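L-Ala-D/L-Glu Epimerase (Escherichia coli, PDB 1JPD) belongs to the enolase superfamily, in which an N-terminal capping domain is joined to a C-terminal TIM-barrel-like domain. Local coordinates at residues 8-12 with 62-66; 13-17 with 305-311; 46-50 with 89-93; 122-126 with 299-303; 225-231 with 244-250. All blocks are in the same frame, centred on the assembly; numbering follows the deposited sequence.

The five contacts illustrate how a two-domain enolase fold is assembled. Contacts 1 and 3, centres about 9 Å apart, share the N-terminal domain: helices 58-66 and 89-104 lie against its antiparallel three-stranded sheet, and Q64 and I65 pack on A90. Contact 2 takes the far end of strand 6-15, used by contact 1, and sets it against a C-terminal-domain loop 288 residues on, joining the domains. Contact 4, whose second segment runs almost directly into that loop, lies where the first and last barrel strands come together, consistent with barrel closure, while contact 5, about 16 Å from contact 4 between centres, pairs two successive barrel strands. Along the chain, contact 5 falls within the span of contact 4, and contact 4 within that of contact 2.

Contact 1: residues 8-12 with 62-66; sequences KVFEE and MAQIM
The backbone bond from M66 N to M62 O, 2.9 Å long, holds one helical turn that brings M62, I65 and M66 up to the strand, chiefly to V9. Each methyl of V9 has its own partner. CG1, anti to the backbone N (chi1 175°), reaches the methyl CE of M62 at 3.6 Å. CG2, on the other branch, meets CG2 of I65 at 3.7 Å and has SD of M66 a little farther off. V9 and M62 lie alongside, each pointing back toward the other's backbone. The extended M62 chain carries SD to E11 CB, 4.0 Å away, and the bend at chi3 (78°) then turns CE to the valine. Here E11 offers its aliphatic part; its carboxylate has R31 as a long, weak ion partner and lies close to D58. I65 reaches deeper, packing also on V35 of strand 29-39 and on A90, A93 and L94 of helix 89-104. The helix runs nearly antiparallel to the strand, the axes of the two short segments 9.7 Å apart. Between these two segments the contact is therefore apolar packing, in which methionine sulfurs and methyls span the distance from helix to sheet without directional bonds.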
# COMPACT_ATOMS: atom_id res chain seq x y z
N LYS A 8 21.76 -0.74 12.46
CA LYS A 8 21.65 -2.19 12.49
C LYS A 8 20.67 -2.56 11.38
O LYS A 8 19.56 -2.03 11.31
CB LYS A 8 21.11 -2.67 13.84
CG LYS A 8 22.09 -2.57 15.00
CD LYS A 8 21.40 -2.90 16.32
CE LYS A 8 22.29 -2.62 17.52
NZ LYS A 8 21.53 -2.71 18.80
N VAL A 9 21.11 -3.46 10.51
CA VAL A 9 20.29 -3.91 9.40
C VAL A 9 20.13 -5.41 9.49
O VAL A 9 21.12 -6.14 9.57
CB VAL A 9 20.94 -3.53 8.05
CG1 VAL A 9 20.13 -4.11 6.90
CG2 VAL A 9 21.01 -2.02 7.93
N PHE A 10 18.89 -5.88 9.49
CA PHE A 10 18.66 -7.32 9.54
C PHE A 10 17.43 -7.74 8.76
O PHE A 10 16.44 -7.01 8.64
CB PHE A 10 18.62 -7.82 10.99
CG PHE A 10 17.66 -7.08 11.87
CD1 PHE A 10 16.40 -7.60 12.14
CD2 PHE A 10 18.03 -5.88 12.47
CE1 PHE A 10 15.52 -6.93 12.99
CE2 PHE A 10 17.15 -5.20 13.32
CZ PHE A 10 15.90 -5.73 13.58
N GLU A 11 17.51 -8.95 8.22
CA GLU A 11 16.47 -9.52 7.39
C GLU A 11 15.54 -10.45 8.18
O GLU A 11 15.99 -11.19 9.04
CB GLU A 11 17.18 -10.25 6.25
CG GLU A 11 16.39 -11.23 5.43
CD GLU A 11 17.24 -11.85 4.34
OE1 GLU A 11 18.44 -12.10 4.61
OE2 GLU A 11 16.73 -12.08 3.23
N GLU A 12 14.24 -10.38 7.87
CA GLU A 12 13.24 -11.22 8.54
C GLU A 12 12.21 -11.84 7.59
O GLU A 12 11.52 -11.14 6.87
CB GLU A 12 12.48 -10.41 9.59
CG GLU A 12 13.32 -9.90 10.74
CD GLU A 12 12.49 -9.20 11.81
OE1 GLU A 12 11.37 -8.73 11.49
OE2 GLU A 12 12.97 -9.12 12.96
N MET A 62 19.36 -4.73 1.00
CA MET A 62 20.31 -4.61 2.10
C MET A 62 21.58 -3.94 1.59
O MET A 62 22.16 -3.10 2.28
CB MET A 62 20.62 -5.98 2.71
CG MET A 62 19.45 -6.55 3.48
SD MET A 62 19.85 -8.10 4.27
CE MET A 62 20.77 -7.49 5.69
N ALA A 63 21.98 -4.30 0.38
CA ALA A 63 23.17 -3.70 -0.21
C ALA A 63 22.99 -2.18 -0.34
O ALA A 63 23.91 -1.42 -0.02
CB ALA A 63 23.44 -4.32 -1.57
N GLN A 64 21.82 -1.74 -0.80
CA GLN A 64 21.57 -0.31 -0.96
C GLN A 64 21.64 0.41 0.38
O GLN A 64 22.15 1.53 0.45
CB GLN A 64 20.20 -0.05 -1.58
CG GLN A 64 19.99 -0.61 -2.97
CD GLN A 64 18.64 -0.21 -3.54
OE1 GLN A 64 18.39 0.96 -3.81
NE2 GLN A 64 17.77 -1.19 -3.73
N ILE A 65 21.12 -0.22 1.43
CA ILE A 65 21.12 0.41 2.74
C ILE A 65 22.55 0.54 3.27
O ILE A 65 22.96 1.63 3.72
CB ILE A 65 20.23 -0.37 3.77
CG1 ILE A 65 18.79 -0.43 3.25
CG2 ILE A 65 20.25 0.32 5.13
CD1 ILE A 65 17.80 -1.08 4.19
N MET A 66 23.31 -0.55 3.21
CA MET A 66 24.70 -0.53 3.68
C MET A 66 25.42 0.60 2.97
O MET A 66 26.09 1.42 3.60
CB MET A 66 25.42 -1.84 3.35
CG MET A 66 24.79 -3.10 3.93
SD MET A 66 24.32 -2.95 5.66
CE MET A 66 25.84 -2.33 6.40

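Contact 2: residues 13-17 with 305-311; sequences AWPLH and TWLAVDV
W14, H17 and A308 bury the most surface here, and they sit around a single beta bridge between L16 and L307. Two backbone bonds flank that bridge: A308 N gives to P15 O at 3.0 Å, and H17 N gives a longer one to W306 O at 3.3 Å.

H17 folds back over the loop. Its imidazole takes CA of A308 over one face, 3.9 Å from the ring centroid and 9° off the normal, a CH-pi contact almost centred on the ring. At the ring edge, close to its plane, CD2 of H17 faces T305 O at 3.3 Å. A308 thus serves twice, its N in the backbone bond and its CA beneath the histidine, while its CB lies near P15 CB.

W14 works at the other end of the bridge. With CG anti to the carbonyl carbon (chi1 -60°), the indole is carried along the loop past L307, V309, D310 and V311. CB of W14 meets CD1 of L307 at 3.8 Å, and the far corner CH2 meets CG1 of V311 at 3.7 Å, the two side chains crossing at about a right angle. The indole NE1 is bonded to E12 OE1, which anchors the ring from its own strand, and R284 of helix 283-289 touches the same side chain. The arrangement is that of a domain interface in the enolase superfamily: the end of an edge strand of the capping domain is tied to a loop of the barrel domain.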
# COMPACT_ATOMS: atom_id res chain seq x y z
N ALA A 13 12.09 -13.16 7.63
CA ALA A 13 11.11 -13.85 6.79
C ALA A 13 9.96 -14.35 7.66
O ALA A 13 10.07 -15.40 8.30
CB ALA A 13 11.76 -15.01 6.05
N TRP A 14 8.85 -13.61 7.68
CA TRP A 14 7.69 -13.99 8.50
C TRP A 14 6.74 -14.97 7.81
O TRP A 14 6.30 -14.74 6.69
CB TRP A 14 6.90 -12.75 8.92
CG TRP A 14 7.70 -11.76 9.73
CD1 TRP A 14 8.67 -10.91 9.27
CD2 TRP A 14 7.55 -11.48 11.12
NE1 TRP A 14 9.13 -10.12 10.30
CE2 TRP A 14 8.46 -10.45 11.44
CE3 TRP A 14 6.73 -12.00 12.14
CZ2 TRP A 14 8.58 -9.93 12.74
CZ3 TRP A 14 6.85 -11.49 13.42
CH2 TRP A 14 7.76 -10.46 13.71
N PRO A 15 6.41 -16.08 8.49
CA PRO A 15 5.51 -17.11 7.94
C PRO A 15 4.12 -16.54 7.66
O PRO A 15 3.68 -15.61 8.33
CB PRO A 15 5.47 -18.16 9.05
CG PRO A 15 6.76 -17.97 9.77
CD PRO A 15 6.87 -16.47 9.83
N LEU A 16 3.44 -17.12 6.67
CA LEU A 16 2.09 -16.69 6.31
C LEU A 16 1.09 -17.74 6.79
O LEU A 16 1.47 -18.89 7.00
CB LEU A 16 1.98 -16.51 4.79
CG LEU A 16 2.81 -15.39 4.15
CD1 LEU A 16 2.62 -15.38 2.64
CD2 LEU A 16 2.40 -14.06 4.74
N HIS A 17 -0.17 -17.34 6.96
CA HIS A 17 -1.23 -18.26 7.39
C HIS A 17 -1.40 -19.39 6.38
O HIS A 17 -1.45 -20.56 6.73
CB HIS A 17 -2.57 -17.52 7.51
CG HIS A 17 -2.80 -16.89 8.84
ND1 HIS A 17 -2.83 -17.63 10.01
CD2 HIS A 17 -3.04 -15.61 9.20
CE1 HIS A 17 -3.08 -16.82 11.03
NE2 HIS A 17 -3.21 -15.59 10.56
N THR A 305 -2.34 -8.97 8.73
CA THR A 305 -3.24 -10.10 8.99
C THR A 305 -2.93 -11.32 8.14
O THR A 305 -3.42 -12.41 8.42
CB THR A 305 -4.75 -9.72 8.78
OG1 THR A 305 -4.99 -9.43 7.40
CG2 THR A 305 -5.12 -8.50 9.62
N TRP A 306 -2.12 -11.13 7.10
CA TRP A 306 -1.76 -12.24 6.23
C TRP A 306 -0.62 -13.06 6.82
O TRP A 306 -0.27 -14.12 6.31
CB TRP A 306 -1.35 -11.74 4.83
CG TRP A 306 -2.44 -11.01 4.09
CD1 TRP A 306 -2.92 -9.75 4.35
CD2 TRP A 306 -3.22 -11.51 3.00
NE1 TRP A 306 -3.94 -9.44 3.49
CE2 TRP A 306 -4.15 -10.50 2.65
CE3 TRP A 306 -3.22 -12.71 2.28
CZ2 TRP A 306 -5.08 -10.66 1.61
CZ3 TRP A 306 -4.15 -12.87 1.24
CH2 TRP A 306 -5.06 -11.85 0.92
N LEU A 307 -0.02 -12.56 7.90
CA LEU A 307 1.08 -13.28 8.53
C LEU A 307 0.56 -14.13 9.69
O LEU A 307 -0.34 -13.71 10.42
CB LEU A 307 2.13 -12.30 9.05
CG LEU A 307 2.61 -11.16 8.15
CD1 LEU A 307 3.80 -10.51 8.81
CD2 LEU A 307 2.99 -11.67 6.79
N ALA A 308 1.13 -15.33 9.85
CA ALA A 308 0.74 -16.24 10.92
C ALA A 308 0.84 -15.53 12.27
O ALA A 308 -0.05 -15.63 13.12
CB ALA A 308 1.63 -17.48 10.92
N VAL A 309 1.94 -14.81 12.46
CA VAL A 309 2.18 -14.04 13.67
C VAL A 309 2.65 -12.67 13.23
O VAL A 309 3.02 -12.47 12.07
CB VAL A 309 3.26 -14.69 14.56
CG1 VAL A 309 2.71 -15.96 15.20
CG2 VAL A 309 4.50 -15.00 13.73
N ASP A 310 2.63 -11.72 14.16
CA ASP A 310 3.02 -10.35 13.89
C ASP A 310 4.02 -9.92 14.97
O ASP A 310 4.36 -10.71 15.86
CB ASP A 310 1.78 -9.45 13.93
CG ASP A 310 2.03 -8.05 13.38
OD1 ASP A 310 3.18 -7.70 13.04
OD2 ASP A 310 1.05 -7.28 13.29
N VAL A 311 4.48 -8.69 14.90
CA VAL A 311 5.40 -8.19 15.90
C VAL A 311 4.64 -8.10 17.21
O VAL A 311 3.43 -8.35 17.26
CB VAL A 311 5.94 -6.80 15.52
CG1 VAL A 311 6.92 -6.93 14.37
CG2 VAL A 311 4.79 -5.88 15.14

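Contact 3: residues 46-50 with 89-93; sequences GECTP and AARNA
C48 is the side chain that faces the helix, and its first torsion decides what it touches. With chi1 at 78°, SG stands between the backbone N and the carbonyl carbon, the crowded position, and from there it lies against two alanines one helical turn apart: CB of A89 and CB of A93, each at 3.8 Å. The sulfur therefore bridges successive turns, whose spacing is kept by the bond from A93 N to A89 O. A89 CB has a second neighbour on the strand side in CA of P50, 3.7 Å away.

N92 behaves differently. Its CG is anti to the backbone N (chi1 -174°), which swings the amide alongside the strand, with ND2 3.9 Å from CB of C48. That nitrogen is hydrogen-bonded to OD1 of D252, and the same carboxylate oxygen accepts T49 N, so one aspartate from the other domain ties helix and strand segment together at second hand.

At the start of the strand segment the backbones come very near. G46 brings no side chain, and its CA makes a CA-H...O contact to A93 O at 3.5 Å. The axes of the two short segments pass 6.8 Å apart at 160°, close to antiparallel. E47 turns from the helix, its carboxylate held by R284 and T282. Small residues on both sides thus let helix 89-104 lie directly on strand 42-48: the side-chain contact is mainly sulfur-methyl packing, while the polar ends of E47 and N92 find their partners in the barrel domain.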
# COMPACT_ATOMS: atom_id res chain seq x y z
N GLY A 46 12.71 1.23 11.16
CA GLY A 46 12.01 1.32 9.90
C GLY A 46 12.00 -0.02 9.18
O GLY A 46 13.04 -0.68 9.08
N GLU A 47 10.84 -0.43 8.70
CA GLU A 47 10.73 -1.70 8.00
C GLU A 47 10.38 -1.47 6.53
O GLU A 47 9.85 -0.42 6.16
CB GLU A 47 9.65 -2.57 8.65
CG GLU A 47 9.38 -3.88 7.94
CD GLU A 47 8.29 -4.69 8.60
OE1 GLU A 47 8.41 -4.95 9.81
OE2 GLU A 47 7.31 -5.06 7.91
N CYS A 48 10.69 -2.46 5.70
CA CYS A 48 10.36 -2.40 4.28
C CYS A 48 10.22 -3.81 3.71
O CYS A 48 10.65 -4.80 4.32
CB CYS A 48 11.43 -1.62 3.50
SG CYS A 48 12.94 -2.52 3.16
N THR A 49 9.59 -3.89 2.54
CA THR A 49 9.38 -5.16 1.88
C THR A 49 9.88 -5.09 0.45
O THR A 49 9.22 -4.52 -0.41
CB THR A 49 7.89 -5.53 1.86
OG1 THR A 49 7.43 -5.70 3.21
CG2 THR A 49 7.66 -6.83 1.08
N PRO A 50 11.06 -5.66 0.17
CA PRO A 50 11.60 -5.64 -1.20
C PRO A 50 10.52 -6.08 -2.19
O PRO A 50 9.89 -7.14 -2.02
CB PRO A 50 12.78 -6.60 -1.12
CG PRO A 50 13.26 -6.40 0.28
CD PRO A 50 11.97 -6.39 1.08
N ALA A 89 12.28 -0.00 -1.83
CA ALA A 89 12.24 -0.56 -0.47
C ALA A 89 13.37 -0.08 0.45
O ALA A 89 13.14 0.18 1.63
CB ALA A 89 12.24 -2.08 -0.52
N ALA A 90 14.58 0.02 -0.09
CA ALA A 90 15.72 0.46 0.71
C ALA A 90 15.46 1.84 1.29
O ALA A 90 15.51 2.02 2.52
CB ALA A 90 17.00 0.47 -0.14
N ARG A 91 15.19 2.81 0.44
CA ARG A 91 14.95 4.15 0.96
C ARG A 91 13.76 4.16 1.92
O ARG A 91 13.75 4.94 2.87
CB ARG A 91 14.71 5.15 -0.17
CG ARG A 91 14.77 6.60 0.32
CD ARG A 91 14.71 7.60 -0.82
NE ARG A 91 13.36 7.78 -1.35
CZ ARG A 91 13.06 8.57 -2.37
NH1 ARG A 91 14.02 9.25 -2.99
NH2 ARG A 91 11.80 8.68 -2.78
N ASN A 92 12.78 3.30 1.69
CA ASN A 92 11.61 3.25 2.55
C ASN A 92 11.98 2.89 3.99
O ASN A 92 11.53 3.54 4.93
CB ASN A 92 10.58 2.25 2.01
CG ASN A 92 9.29 2.26 2.80
OD1 ASN A 92 8.84 3.32 3.26
ND2 ASN A 92 8.67 1.10 2.95
N ALA A 93 12.81 1.86 4.15
CA ALA A 93 13.23 1.46 5.49
C ALA A 93 13.98 2.60 6.19
O ALA A 93 13.71 2.91 7.35
CB ALA A 93 14.11 0.23 5.43

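Contact 4: residues 122-126 with 299-303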
# COMPACT_ATOMS: atom_id res chain seq x y z
N VAL A 122 -10.30 2.56 11.40
CA VAL A 122 -10.05 2.75 9.98
C VAL A 122 -10.63 1.58 9.19
O VAL A 122 -10.36 0.42 9.51
CB VAL A 122 -8.53 2.81 9.67
CG1 VAL A 122 -8.31 2.91 8.17
CG2 VAL A 122 -7.89 3.99 10.39
N ILE A 123 -11.42 1.88 8.17
CA ILE A 123 -12.02 0.85 7.32
C ILE A 123 -10.95 0.34 6.36
O ILE A 123 -10.37 1.11 5.60
CB ILE A 123 -13.22 1.39 6.48
CG1 ILE A 123 -14.38 1.79 7.40
CG2 ILE A 123 -13.68 0.33 5.47
CD1 ILE A 123 -15.61 2.31 6.67
N THR A 124 -10.69 -0.97 6.41
CA THR A 124 -9.69 -1.57 5.54
C THR A 124 -10.34 -2.58 4.61
O THR A 124 -11.29 -3.26 4.97
CB THR A 124 -8.58 -2.27 6.36
OG1 THR A 124 -9.12 -3.36 7.12
CG2 THR A 124 -7.94 -1.27 7.31
N ALA A 125 -9.82 -2.65 3.39
CA ALA A 125 -10.36 -3.55 2.39
C ALA A 125 -10.15 -5.01 2.72
O ALA A 125 -9.03 -5.44 3.01
CB ALA A 125 -9.74 -3.23 1.05
N GLN A 126 -11.23 -5.78 2.67
CA GLN A 126 -11.15 -7.21 2.92
C GLN A 126 -11.10 -7.87 1.56
O GLN A 126 -11.90 -7.55 0.67
CB GLN A 126 -12.37 -7.70 3.68
CG GLN A 126 -12.20 -7.59 5.16
CD GLN A 126 -11.12 -8.52 5.70
OE1 GLN A 126 -10.47 -8.21 6.70
NE2 GLN A 126 -10.93 -9.67 5.06
N ALA A 299 -8.53 2.66 2.31
CA ALA A 299 -7.33 2.24 3.02
C ALA A 299 -7.23 0.72 2.92
O ALA A 299 -8.13 0.00 3.36
CB ALA A 299 -7.39 2.66 4.47
N ASP A 300 -6.15 0.24 2.32
CA ASP A 300 -5.92 -1.20 2.20
C ASP A 300 -4.64 -1.45 3.00
O ASP A 300 -3.54 -1.50 2.44
CB ASP A 300 -5.74 -1.58 0.73
CG ASP A 300 -5.67 -3.08 0.52
OD1 ASP A 300 -5.92 -3.83 1.49
OD2 ASP A 300 -5.38 -3.53 -0.61
N LEU A 301 -4.79 -1.59 4.32
CA LEU A 301 -3.65 -1.78 5.21
C LEU A 301 -3.62 -3.07 6.01
O LEU A 301 -2.88 -3.16 6.99
CB LEU A 301 -3.59 -0.61 6.20
CG LEU A 301 -3.63 0.82 5.67
CD1 LEU A 301 -3.89 1.79 6.82
CD2 LEU A 301 -2.31 1.14 4.98
N ASP A 302 -4.38 -4.08 5.61
CA ASP A 302 -4.38 -5.31 6.40
C ASP A 302 -3.24 -6.29 6.12
O ASP A 302 -3.31 -7.45 6.50
CB ASP A 302 -5.75 -6.02 6.29
CG ASP A 302 -5.98 -6.69 4.94
OD1 ASP A 302 -7.03 -7.35 4.79
OD2 ASP A 302 -5.12 -6.58 4.03
N GLY A 303 -2.18 -5.81 5.49
CA GLY A 303 -1.05 -6.69 5.22
C GLY A 303 -0.66 -7.58 6.39
O GLY A 303 -0.49 -8.79 6.22
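The two segments meet at an angle, the end-to-end directions of their touching parts 63° apart, and one backbone bond joins them, A125 N to A299 O at 3.1 Å. The same oxygen receives a CA-H...O contact from T124, so A299 O faces two successive residues, T124 and A125.

Ahead of this bond along the chain the contact is apolar: CG1 of V122, anti to its own backbone N (chi1 176°), meets CB of A299 at 3.8 Å. At A125 itself, acidic groups gather. CB of A125 lies 3.9 Å from OD1 of D300, and the carbonyl O of A125 is 3.3 Å from OD1 of D302, an approach of two acceptors and not a bond. Both carboxylates have partners beyond the segments: OD2 of D300 forms a salt bridge with K152, and OD2 of D302 accepts NE1 of W306. Q126 comes across D302 at about a right angle, its OE1 taken by G320 N.

Strand 121-128 pairs with strand 150-154 through Q126 and with strand 321-323 through V122, whereas D300 is bonded to L276, at the end of strand 273-276. Segment 299-303 thus leads out of the last barrel strand, 298-299, and leans against the first, 121-128, an arrangement consistent with closure of the barrel between them.

Contact 5: residues 225-231 with 244-250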
# COMPACT_ATOMS: atom_id res chain seq x y z
N ILE A 225 -10.82 4.69 -12.06
CA ILE A 225 -9.88 3.61 -12.33
C ILE A 225 -8.57 3.99 -11.65
O ILE A 225 -8.00 5.05 -11.91
CB ILE A 225 -9.70 3.40 -13.86
CG1 ILE A 225 -11.05 2.97 -14.47
CG2 ILE A 225 -8.65 2.32 -14.13
CD1 ILE A 225 -10.98 2.50 -15.92
N CYS A 226 -8.09 3.11 -10.76
CA CYS A 226 -6.87 3.37 -9.98
C CYS A 226 -5.56 2.78 -10.47
O CYS A 226 -5.50 1.63 -10.91
CB CYS A 226 -7.08 2.93 -8.53
SG CYS A 226 -5.82 3.52 -7.37
N ALA A 227 -4.50 3.57 -10.36
CA ALA A 227 -3.17 3.13 -10.76
C ALA A 227 -2.49 2.50 -9.55
O ALA A 227 -2.54 3.05 -8.44
CB ALA A 227 -2.35 4.32 -11.25
N ASP A 228 -1.87 1.34 -9.77
CA ASP A 228 -1.16 0.63 -8.71
C ASP A 228 0.28 0.43 -9.16
O ASP A 228 1.16 1.19 -8.77
CB ASP A 228 -1.82 -0.73 -8.44
CG ASP A 228 -1.24 -1.43 -7.22
OD1 ASP A 228 -0.33 -0.86 -6.57
OD2 ASP A 228 -1.69 -2.56 -6.92
N GLU A 229 0.52 -0.58 -10.00
CA GLU A 229 1.87 -0.82 -10.49
C GLU A 229 2.33 0.38 -11.32
O GLU A 229 3.52 0.65 -11.38
CB GLU A 229 1.94 -2.11 -11.32
CG GLU A 229 1.92 -3.40 -10.50
CD GLU A 229 0.51 -3.79 -10.02
OE1 GLU A 229 -0.39 -2.91 -10.00
OE2 GLU A 229 0.31 -4.97 -9.66
N SER A 230 1.40 1.10 -11.93
CA SER A 230 1.76 2.25 -12.76
C SER A 230 2.11 3.50 -11.97
O SER A 230 2.59 4.47 -12.54
CB SER A 230 0.64 2.59 -13.73
OG SER A 230 0.37 1.51 -14.61
N CYS A 231 1.88 3.47 -10.66
CA CYS A 231 2.19 4.63 -9.83
C CYS A 231 3.25 4.39 -8.75
O CYS A 231 3.01 3.62 -7.82
CB CYS A 231 0.92 5.11 -9.14
SG CYS A 231 1.27 6.35 -7.88
N TYR A 244 -5.81 7.45 -15.44
CA TYR A 244 -6.34 7.06 -14.14
C TYR A 244 -6.96 8.21 -13.34
O TYR A 244 -6.52 9.37 -13.44
CB TYR A 244 -5.22 6.42 -13.30
CG TYR A 244 -4.56 5.20 -13.92
CD1 TYR A 244 -3.48 5.33 -14.79
CD2 TYR A 244 -5.01 3.92 -13.62
CE1 TYR A 244 -2.87 4.21 -15.36
CE2 TYR A 244 -4.41 2.80 -14.19
CZ TYR A 244 -3.34 2.95 -15.05
OH TYR A 244 -2.76 1.83 -15.60
N GLU A 245 -7.97 7.90 -12.54
CA GLU A 245 -8.61 8.90 -11.71
C GLU A 245 -8.01 8.86 -10.31
O GLU A 245 -8.01 9.86 -9.60
CB GLU A 245 -10.12 8.64 -11.62
CG GLU A 245 -10.89 9.09 -12.84
CD GLU A 245 -10.77 8.14 -14.01
OE1 GLU A 245 -10.84 8.62 -15.16
OE2 GLU A 245 -10.63 6.91 -13.79
N MET A 246 -7.49 7.69 -9.93
CA MET A 246 -6.91 7.48 -8.60
C MET A 246 -5.53 6.82 -8.64
O MET A 246 -5.20 6.10 -9.58
CB MET A 246 -7.87 6.60 -7.79
CG MET A 246 -7.49 6.35 -6.34
SD MET A 246 -8.68 5.21 -5.58
CE MET A 246 -10.16 6.26 -5.57
N VAL A 247 -4.72 7.07 -7.61
CA VAL A 247 -3.40 6.47 -7.52
C VAL A 247 -3.32 5.71 -6.20
O VAL A 247 -3.81 6.18 -5.18
CB VAL A 247 -2.26 7.53 -7.54
CG1 VAL A 247 -2.30 8.30 -8.84
CG2 VAL A 247 -2.40 8.47 -6.36
N ASN A 248 -2.72 4.52 -6.23
CA ASN A 248 -2.57 3.72 -5.02
C ASN A 248 -1.17 3.98 -4.45
O ASN A 248 -0.17 3.55 -5.03
CB ASN A 248 -2.73 2.23 -5.36
CG ASN A 248 -2.63 1.33 -4.14
OD1 ASN A 248 -1.79 1.53 -3.27
ND2 ASN A 248 -3.49 0.32 -4.09
N ILE A 249 -1.11 4.70 -3.34
CA ILE A 249 0.17 5.02 -2.71
C ILE A 249 0.67 3.92 -1.77
O ILE A 249 -0.07 3.47 -0.89
CB ILE A 249 0.07 6.33 -1.87
CG1 ILE A 249 -0.31 7.50 -2.77
CG2 ILE A 249 1.40 6.61 -1.16
CD1 ILE A 249 -0.66 8.78 -2.01
N LYS A 250 1.91 3.49 -1.97
CA LYS A 250 2.54 2.47 -1.13
C LYS A 250 3.94 2.95 -0.81
O LYS A 250 4.70 3.32 -1.72
CB LYS A 250 2.62 1.13 -1.85
CG LYS A 250 1.28 0.46 -2.01
CD LYS A 250 1.44 -0.92 -2.61
CE LYS A 250 0.08 -1.54 -2.82
NZ LYS A 250 0.19 -2.93 -3.33
O HOH W 1 3.12 4.61 -4.64
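Strands 225-227 and 246-249 run parallel, pairing C226 with M246 and A227 with V247; the axes of the two short segments approach to 4.3 Å and lie 38° from alignment. A227 is held through both its backbone groups: its N gives to M246 O and its O accepts N248 N, each at 2.7 Å. At the start of the pair, I225 O accepts E245 N at 2.9 Å and, weakly, M246 N.

E245 answers with its side chain. Bent at chi2 (77°), it turns back so that OE2 takes I225 N at 2.8 Å, nearly along the C-O axis; H221 shares that oxygen. The Y244 ring lies under A227, whose CB sits over one face 3.6 Å from the centroid, offset toward the rim. The Y244 hydroxyl is bonded to D213. One face of the sheet carries C226 and M246, with SG of C226 against CG of M246; the other carries A227 and V247, and there SG of C231 reaches CB of V247 at 3.7 Å. Beyond the strands, OD1 of D228 forms a salt bridge with K253 and a long one, 3.9 Å, with K250 NZ, while N248 ND2 is bonded to E205.

Helix 237-240 packs on A227, V247 and C231, completing a beta-alpha-beta unit of the TIM barrel. The polar groups D228, N248 and K250 lie toward the C-terminal ends of its strands, where barrels of this superfamily place their active sites.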